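Local coordinates for 5'-tyrosyl-DNA phosphodiesterase (Caenorhabditis elegans, PDB 4FVA), which belongs to the endonuclease/exonuclease/phosphatase family of the DNase I-like clan and holds a magnesium ion in this structure, at residues 39-44 with 62-67. Numbering follows the deposited sequence.
Sequences IVKNVN and DKLQSL. With EDO (1,2-ethanediol), chain H.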
# COMPACT_ATOMS: atom_id res chain seq x y z
N ILE A 39 7.70 -11.98 -6.60
CA ILE A 39 6.47 -12.24 -5.85
C ILE A 39 5.27 -11.54 -6.49
O ILE A 39 4.18 -12.11 -6.59
CB ILE A 39 6.65 -11.83 -4.35
CG1 ILE A 39 7.46 -12.91 -3.62
CG2 ILE A 39 5.29 -11.66 -3.68
CD1 ILE A 39 8.24 -12.41 -2.42
N VAL A 40 5.48 -10.31 -6.94
CA VAL A 40 4.46 -9.56 -7.66
C VAL A 40 3.95 -10.35 -8.88
O VAL A 40 2.75 -10.48 -9.08
CB VAL A 40 4.98 -8.16 -8.13
CG1 VAL A 40 3.96 -7.48 -9.07
CG2 VAL A 40 5.28 -7.27 -6.94
N LYS A 41 4.87 -10.89 -9.67
CA LYS A 41 4.49 -11.66 -10.86
C LYS A 41 3.70 -12.92 -10.49
O LYS A 41 2.91 -13.41 -11.30
CB LYS A 41 5.72 -12.04 -11.68
CG LYS A 41 6.40 -10.85 -12.40
CD LYS A 41 7.68 -11.36 -13.05
CE LYS A 41 8.77 -10.32 -13.04
NZ LYS A 41 9.95 -10.82 -13.83
N ASN A 42 3.95 -13.47 -9.31
CA ASN A 42 3.23 -14.67 -8.85
C ASN A 42 1.86 -14.40 -8.20
O ASN A 42 0.92 -15.16 -8.38
CB ASN A 42 4.10 -15.53 -7.95
CG ASN A 42 5.11 -16.34 -8.74
OD1 ASN A 42 4.82 -17.46 -9.19
ND2 ASN A 42 6.29 -15.76 -8.95
N VAL A 43 1.77 -13.32 -7.43
CA VAL A 43 0.50 -12.90 -6.86
C VAL A 43 -0.33 -12.25 -7.94
O VAL A 43 -1.55 -12.34 -7.93
CB VAL A 43 0.70 -11.92 -5.68
CG1 VAL A 43 -0.64 -11.41 -5.18
CG2 VAL A 43 1.47 -12.60 -4.54
N ASN A 44 0.34 -11.54 -8.86
CA ASN A 44 -0.31 -10.96 -10.02
C ASN A 44 -1.49 -10.05 -9.68
O ASN A 44 -2.58 -10.23 -10.21
CB ASN A 44 -0.76 -12.10 -10.97
CG ASN A 44 -0.99 -11.63 -12.41
OD1 ASN A 44 -0.41 -10.64 -12.87
ND2 ASN A 44 -1.84 -12.36 -13.14
N ASP A 62 11.39 -1.56 -11.97
CA ASP A 62 11.11 -0.81 -13.20
C ASP A 62 10.78 -1.74 -14.35
O ASP A 62 10.02 -1.38 -15.24
CB ASP A 62 12.30 0.09 -13.55
CG ASP A 62 11.88 1.45 -14.09
OD1 ASP A 62 10.80 1.96 -13.69
OD2 ASP A 62 12.64 2.02 -14.91
N LYS A 63 11.36 -2.94 -14.35
CA LYS A 63 11.09 -3.92 -15.40
C LYS A 63 9.64 -4.43 -15.37
O LYS A 63 9.19 -5.04 -16.33
CB LYS A 63 12.06 -5.10 -15.32
CG LYS A 63 13.46 -4.79 -15.87
CD LYS A 63 14.43 -5.93 -15.58
CE LYS A 63 15.87 -5.55 -15.89
NZ LYS A 63 16.81 -6.63 -15.46
N LEU A 64 8.92 -4.18 -14.28
CA LEU A 64 7.50 -4.58 -14.23
C LEU A 64 6.65 -3.76 -15.21
O LEU A 64 5.47 -4.07 -15.42
CB LEU A 64 6.94 -4.45 -12.81
CG LEU A 64 7.48 -5.44 -11.77
CD1 LEU A 64 7.04 -5.05 -10.36
CD2 LEU A 64 7.01 -6.86 -12.11
N GLN A 65 7.26 -2.74 -15.83
CA GLN A 65 6.53 -1.90 -16.77
C GLN A 65 6.09 -2.67 -18.01
O GLN A 65 5.26 -2.20 -18.79
CB GLN A 65 7.35 -0.66 -17.17
CG GLN A 65 8.56 -0.96 -18.06
CD GLN A 65 9.35 0.31 -18.41
OE1 GLN A 65 10.15 0.79 -17.61
NE2 GLN A 65 9.12 0.85 -19.61
N SER A 66 6.61 -3.88 -18.18
CA SER A 66 6.15 -4.70 -19.29
C SER A 66 4.75 -5.23 -18.98
O SER A 66 4.03 -5.67 -19.87
CB SER A 66 7.13 -5.86 -19.57
OG SER A 66 7.15 -6.80 -18.52
N LEU A 67 4.38 -5.21 -17.70
CA LEU A 67 3.09 -5.76 -17.24
C LEU A 67 2.14 -4.68 -16.68
O LEU A 67 0.92 -4.88 -16.63
CB LEU A 67 3.32 -6.81 -16.15
CG LEU A 67 3.72 -8.24 -16.52
CD1 LEU A 67 4.82 -8.26 -17.58
CD2 LEU A 67 4.17 -9.01 -15.26
C1 EDO H . -1.10 -7.66 -14.69
O1 EDO H . -0.46 -7.20 -15.88
C2 EDO H . -2.46 -6.98 -14.57
O2 EDO H . -2.89 -6.56 -15.86
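Leu64 reaches across to Val40 and Lys41 with a different methyl for each, one branched side chain serving two neighbours on a helix. Its CG lies anti to the carbonyl carbon (chi1 -68°), which sends the fork out toward the last turn of helix 29-43. CD1 then meets CG1 of Val40 at 4.1 Å, the two side chains crossing at a slant. Placed anti to the backbone N (chi1 171°), CG1 is the nearer of the valine's two methyls to Leu64. Val40 also packs on Tyr68 of strand 68-72, and both it and Leu64 are buried.

The second methyl of Leu64 touches the aliphatic chain of Lys41 at two places: CD2 is 4.0 Å from CG and equally far from CE. The methyl thus straddles the chain between these two carbons, with CD standing further back, while the ammonium end runs on past it at the exposed surface. Leu67 adds a contact nearer the root of the chain, placing its CD2 4.1 Å from CG of Lys41 and approaching roughly at right angles. CG of the lysine touches one methyl of each leucine, both on the side that faces 62-67.

No hydrogen bond links the segments; CA of Lys41 is 8.4 Å from CA of Leu64. Leu67 N bonds to Leu64 O at 2.8 Å, closing the 3-10 turn and probably helping to set the spacing of the two leucines. A 1,2-ethanediol, probably from the crystallisation liquor, donates from O1 to the carbonyl O of Leu67.

On an adjoining face of the helix, Ile39 and Val43 pack on Trp19 and Met17 of strand 13-20. The contact joins the end of helix 29-43 to the 3-10 turn leading into edge strand 68-72, apolar helix-to-loop packing on the outer face of a sheet in the DNase I-like alpha/beta fold.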